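Local coordinates for probable outer membrane protein (Pseudomonas aeruginosa, PDB 3DWO) that probably carries long-chain fatty acids or other hydrophobic compounds across the outer membrane as a beta-barrel channel of the FadL family, at residues A[43-57]-A[90-104]. Sequence-based numbering, arbitrary orientation.
With C8E ((hydroxyethyloxy)tri(ethyloxy)octane), chain E; C8E ((hydroxyethyloxy)tri(ethyloxy)octane), chain L.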
# COMPACT_ATOMS: atom_id res chain seq x y z
N ARG A 43 4.05 17.62 26.43
CA ARG A 43 3.85 18.00 25.04
C ARG A 43 4.99 17.49 24.18
O ARG A 43 6.16 17.72 24.50
CB ARG A 43 3.80 19.52 24.89
CG ARG A 43 2.62 20.22 25.54
CD ARG A 43 2.68 21.70 25.18
NE ARG A 43 1.56 22.48 25.72
CZ ARG A 43 1.31 23.74 25.38
NH1 ARG A 43 2.09 24.36 24.51
NH2 ARG A 43 0.27 24.38 25.91
N ILE A 44 4.66 16.82 23.09
CA ILE A 44 5.68 16.30 22.19
C ILE A 44 5.30 16.53 20.73
O ILE A 44 4.17 16.27 20.32
CB ILE A 44 5.91 14.79 22.41
CG1 ILE A 44 6.16 14.50 23.89
CG2 ILE A 44 7.12 14.32 21.61
CD1 ILE A 44 6.40 13.04 24.20
N ALA A 45 6.26 17.05 19.97
CA ALA A 45 6.09 17.32 18.55
C ALA A 45 7.16 16.49 17.86
O ALA A 45 8.31 16.49 18.28
CB ALA A 45 6.30 18.80 18.26
N GLN A 46 6.79 15.78 16.80
CA GLN A 46 7.75 14.93 16.11
C GLN A 46 7.55 14.86 14.60
O GLN A 46 6.43 14.77 14.11
CB GLN A 46 7.66 13.52 16.69
CG GLN A 46 8.62 12.51 16.10
CD GLN A 46 8.40 11.12 16.68
OE1 GLN A 46 7.33 10.52 16.51
NE2 GLN A 46 9.40 10.60 17.38
N LEU A 47 8.66 14.90 13.87
CA LEU A 47 8.62 14.82 12.42
C LEU A 47 9.53 13.69 11.95
O LEU A 47 10.68 13.59 12.36
CB LEU A 47 9.08 16.12 11.77
CG LEU A 47 9.27 16.01 10.25
CD1 LEU A 47 7.95 15.64 9.58
CD2 LEU A 47 9.79 17.33 9.70
N THR A 48 9.00 12.84 11.07
CA THR A 48 9.75 11.72 10.53
C THR A 48 9.77 11.81 9.01
O THR A 48 8.79 12.20 8.39
CB THR A 48 9.12 10.37 10.94
OG1 THR A 48 9.26 10.17 12.35
CG2 THR A 48 9.80 9.22 10.20
N VAL A 49 10.91 11.45 8.43
CA VAL A 49 11.05 11.44 6.99
C VAL A 49 11.75 10.15 6.58
O VAL A 49 12.90 9.91 6.96
CB VAL A 49 11.84 12.66 6.50
CG1 VAL A 49 13.15 12.76 7.25
CG2 VAL A 49 12.09 12.53 5.01
N ASN A 50 11.05 9.32 5.82
CA ASN A 50 11.60 8.04 5.37
C ASN A 50 11.82 8.07 3.87
O ASN A 50 11.16 8.80 3.14
CB ASN A 50 10.63 6.89 5.63
CG ASN A 50 10.12 6.86 7.04
OD1 ASN A 50 10.86 6.57 7.98
ND2 ASN A 50 8.83 7.14 7.21
N TYR A 51 12.75 7.24 3.42
CA TYR A 51 12.99 7.10 2.01
C TYR A 51 12.95 5.60 1.77
O TYR A 51 13.76 4.85 2.31
CB TYR A 51 14.34 7.66 1.59
CG TYR A 51 14.53 7.57 0.09
CD1 TYR A 51 15.19 6.49 -0.49
CD2 TYR A 51 14.00 8.55 -0.75
CE1 TYR A 51 15.30 6.38 -1.88
CE2 TYR A 51 14.11 8.45 -2.13
CZ TYR A 51 14.76 7.37 -2.69
OH TYR A 51 14.87 7.28 -4.06
N ALA A 52 11.97 5.17 0.98
CA ALA A 52 11.81 3.76 0.68
C ALA A 52 12.32 3.45 -0.71
O ALA A 52 11.92 4.08 -1.69
CB ALA A 52 10.35 3.38 0.79
N ASP A 53 13.22 2.48 -0.77
CA ASP A 53 13.82 2.04 -2.01
C ASP A 53 13.29 0.64 -2.27
O ASP A 53 13.64 -0.31 -1.56
CB ASP A 53 15.34 2.04 -1.88
CG ASP A 53 16.02 1.48 -3.10
OD1 ASP A 53 15.58 1.81 -4.22
OD2 ASP A 53 16.99 0.71 -2.94
N ILE A 54 12.46 0.51 -3.30
CA ILE A 54 11.84 -0.76 -3.65
C ILE A 54 12.27 -1.24 -5.03
O ILE A 54 12.19 -0.52 -6.01
CB ILE A 54 10.30 -0.64 -3.62
CG1 ILE A 54 9.85 -0.01 -2.29
CG2 ILE A 54 9.67 -2.01 -3.80
CD1 ILE A 54 10.32 -0.75 -1.04
N ASP A 55 12.72 -2.49 -5.08
CA ASP A 55 13.19 -3.11 -6.31
C ASP A 55 12.16 -4.15 -6.75
O ASP A 55 11.80 -5.02 -5.96
CB ASP A 55 14.52 -3.80 -6.05
CG ASP A 55 15.28 -4.07 -7.32
OD1 ASP A 55 15.92 -3.13 -7.84
OD2 ASP A 55 15.25 -5.23 -7.80
N ILE A 56 11.72 -4.07 -8.00
CA ILE A 56 10.74 -5.02 -8.52
C ILE A 56 11.13 -5.51 -9.91
O ILE A 56 11.41 -4.71 -10.80
CB ILE A 56 9.33 -4.38 -8.65
CG1 ILE A 56 8.87 -3.82 -7.31
CG2 ILE A 56 8.34 -5.41 -9.16
CD1 ILE A 56 7.63 -2.94 -7.41
N LYS A 57 11.12 -6.83 -10.10
CA LYS A 57 11.47 -7.42 -11.38
C LYS A 57 10.64 -8.66 -11.71
O LYS A 57 10.13 -9.34 -10.82
CB LYS A 57 12.95 -7.80 -11.42
CG LYS A 57 13.91 -6.63 -11.43
CD LYS A 57 15.33 -7.16 -11.47
CE LYS A 57 16.37 -6.06 -11.29
NZ LYS A 57 17.74 -6.64 -11.19
N GLN A 90 13.22 -2.74 -14.66
CA GLN A 90 13.12 -2.47 -13.23
C GLN A 90 11.85 -1.62 -12.99
O GLN A 90 11.79 -0.45 -13.37
CB GLN A 90 14.38 -1.72 -12.77
CG GLN A 90 14.28 -1.09 -11.39
CD GLN A 90 14.00 -2.10 -10.31
OE1 GLN A 90 13.06 -1.94 -9.53
NE2 GLN A 90 14.80 -3.16 -10.25
N ALA A 91 10.84 -2.22 -12.37
CA ALA A 91 9.57 -1.55 -12.13
C ALA A 91 9.46 -0.89 -10.75
O ALA A 91 8.41 -0.33 -10.40
CB ALA A 91 8.42 -2.55 -12.32
N GLY A 92 10.54 -0.96 -9.98
CA GLY A 92 10.57 -0.38 -8.65
C GLY A 92 10.65 1.14 -8.62
O GLY A 92 10.59 1.80 -9.66
N PHE A 93 10.81 1.69 -7.42
CA PHE A 93 10.88 3.13 -7.23
C PHE A 93 11.62 3.51 -5.96
O PHE A 93 12.07 2.66 -5.20
CB PHE A 93 9.47 3.70 -7.11
CG PHE A 93 8.67 3.09 -5.99
CD1 PHE A 93 8.03 1.86 -6.15
CD2 PHE A 93 8.61 3.71 -4.74
CE1 PHE A 93 7.35 1.25 -5.09
CE2 PHE A 93 7.93 3.11 -3.67
CZ PHE A 93 7.30 1.88 -3.85
N GLY A 94 11.73 4.81 -5.76
CA GLY A 94 12.34 5.39 -4.59
C GLY A 94 11.33 6.47 -4.24
O GLY A 94 10.88 7.19 -5.13
N ALA A 95 10.94 6.57 -2.97
CA ALA A 95 9.96 7.58 -2.59
C ALA A 95 10.18 8.13 -1.18
O ALA A 95 10.73 7.46 -0.32
CB ALA A 95 8.55 7.01 -2.70
N TRP A 96 9.75 9.37 -0.97
CA TRP A 96 9.87 10.00 0.33
C TRP A 96 8.52 9.88 1.03
O TRP A 96 7.48 10.06 0.40
CB TRP A 96 10.23 11.48 0.20
CG TRP A 96 11.59 11.70 -0.37
CD1 TRP A 96 11.91 11.88 -1.68
CD2 TRP A 96 12.82 11.71 0.35
NE1 TRP A 96 13.27 12.00 -1.83
CE2 TRP A 96 13.86 11.90 -0.59
CE3 TRP A 96 13.15 11.57 1.70
CZ2 TRP A 96 15.21 11.95 -0.22
CZ3 TRP A 96 14.50 11.62 2.07
CH2 TRP A 96 15.50 11.81 1.11
N LEU A 97 8.54 9.58 2.32
CA LEU A 97 7.31 9.46 3.09
C LEU A 97 7.43 10.16 4.43
O LEU A 97 8.08 9.67 5.35
CB LEU A 97 6.94 8.00 3.34
CG LEU A 97 6.37 7.22 2.16
CD1 LEU A 97 7.50 6.75 1.26
CD2 LEU A 97 5.57 6.04 2.69
N PRO A 98 6.80 11.34 4.54
CA PRO A 98 6.82 12.14 5.76
C PRO A 98 5.76 11.63 6.72
O PRO A 98 4.79 10.99 6.31
CB PRO A 98 6.49 13.53 5.24
CG PRO A 98 5.44 13.22 4.20
CD PRO A 98 6.04 12.02 3.47
N THR A 99 5.95 11.92 8.00
CA THR A 99 5.01 11.53 9.03
C THR A 99 5.17 12.50 10.19
O THR A 99 6.29 12.83 10.58
CB THR A 99 5.27 10.08 9.49
OG1 THR A 99 4.90 9.17 8.44
CG2 THR A 99 4.45 9.76 10.73
N GLY A 100 4.05 12.98 10.72
CA GLY A 100 4.11 13.92 11.82
C GLY A 100 3.19 13.56 12.97
O GLY A 100 2.07 13.10 12.76
N PHE A 101 3.67 13.76 14.19
CA PHE A 101 2.89 13.45 15.38
C PHE A 101 2.99 14.56 16.41
O PHE A 101 4.06 15.13 16.64
CB PHE A 101 3.35 12.14 16.01
CG PHE A 101 3.16 10.94 15.14
CD1 PHE A 101 1.88 10.46 14.85
CD2 PHE A 101 4.26 10.27 14.61
CE1 PHE A 101 1.70 9.33 14.04
CE2 PHE A 101 4.10 9.14 13.81
CZ PHE A 101 2.82 8.67 13.52
N LEU A 102 1.86 14.86 17.04
CA LEU A 102 1.81 15.88 18.07
C LEU A 102 0.90 15.39 19.18
O LEU A 102 -0.24 14.99 18.93
CB LEU A 102 1.29 17.20 17.49
CG LEU A 102 1.07 18.31 18.52
CD1 LEU A 102 2.40 18.66 19.19
CD2 LEU A 102 0.48 19.52 17.84
N VAL A 103 1.41 15.41 20.41
CA VAL A 103 0.62 14.98 21.55
C VAL A 103 0.61 16.11 22.58
O VAL A 103 1.66 16.61 22.99
CB VAL A 103 1.19 13.71 22.19
CG1 VAL A 103 0.39 13.37 23.44
CG2 VAL A 103 1.13 12.56 21.20
N VAL A 104 -0.59 16.50 22.99
CA VAL A 104 -0.77 17.58 23.95
C VAL A 104 -1.71 17.18 25.08
O VAL A 104 -2.93 17.16 24.91
CB VAL A 104 -1.38 18.82 23.26
CG1 VAL A 104 -1.52 19.95 24.26
CG2 VAL A 104 -0.51 19.24 22.09
C1 C8E E . 4.29 7.27 -3.74
C2 C8E E . 4.43 5.82 -3.66
C3 C8E E . 3.99 5.24 -2.40
C4 C8E E . 5.16 5.05 -1.57
C5 C8E E . 5.09 3.71 -0.95
C6 C8E E . 5.96 3.66 0.21
C7 C8E E . 5.94 2.24 0.48
C8 C8E E . 7.31 1.81 0.78
O9 C8E E . 7.71 0.65 1.48
C10 C8E E . 7.30 0.48 2.83
C11 C8E E . 7.90 -0.83 3.23
O12 C8E E . 7.46 -1.89 2.35
C13 C8E E . 8.23 -3.12 2.43
C14 C8E E . 8.49 -4.13 1.26
O15 C8E E . 8.96 -3.92 -0.10
C16 C8E E . 7.85 -3.68 -1.00
C17 C8E E . 7.27 -4.95 -1.65
O18 C8E E . 7.47 -5.29 -3.03
C19 C8E E . 6.43 -4.75 -3.89
C20 C8E E . 5.40 -5.63 -4.67
O21 C8E E . 4.05 -5.70 -4.19
C1 C8E L . -0.39 17.26 11.78
C2 C8E L . 0.60 17.51 12.83
C3 C8E L . 1.95 17.04 12.52
C4 C8E L . 2.80 17.42 13.63
C5 C8E L . 3.94 18.20 13.11
C6 C8E L . 4.92 18.41 14.16
O HOH W 1 7.03 11.22 13.45
O HOH W 2 6.28 6.79 8.78
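I44 and V103 open a run of six hydrogen-bonded antiparallel pairs that reaches I54 and F93, the axes of segments 44-57 and 93-104 approaching to 4.6 Å. Beyond it the Q90 side chain takes over: OE1 accepts from I56 N at 2.9 Å and also from G92 N, while A91 N donates to I56 O. These are neighbouring strands in the wall of a FadL-family outer membrane barrel, and strand 423-441 closes the barrel on the other side of 44-57. Side chains alternate between the two faces. On the outward one, the edge of Y51 stands over the face of W96, planes at 64°, with Y51 CD2 3.3 Å above the indole plane, near the bond its two rings share. CG of Y51 is anti to its N (chi1 -176°), which carries the phenol over the neighbouring strand, where OH meets G94 CA at 3.2 Å; V49 CG2 packs against W96 CE3. On the inward face I54 CB lies over the F93 ring, and a detergent chain follows A52, L97 and I54, its C8 3.4 Å from A52 CB. Further along, one water links T48 OG1 and Q46 OE1, an amide also hydrogen-bonded to T440 and N9; another bonds T99 OG1 and, weakly, N50 ND2, while N50 OD1 is hydrogen-bonded to S436 OG.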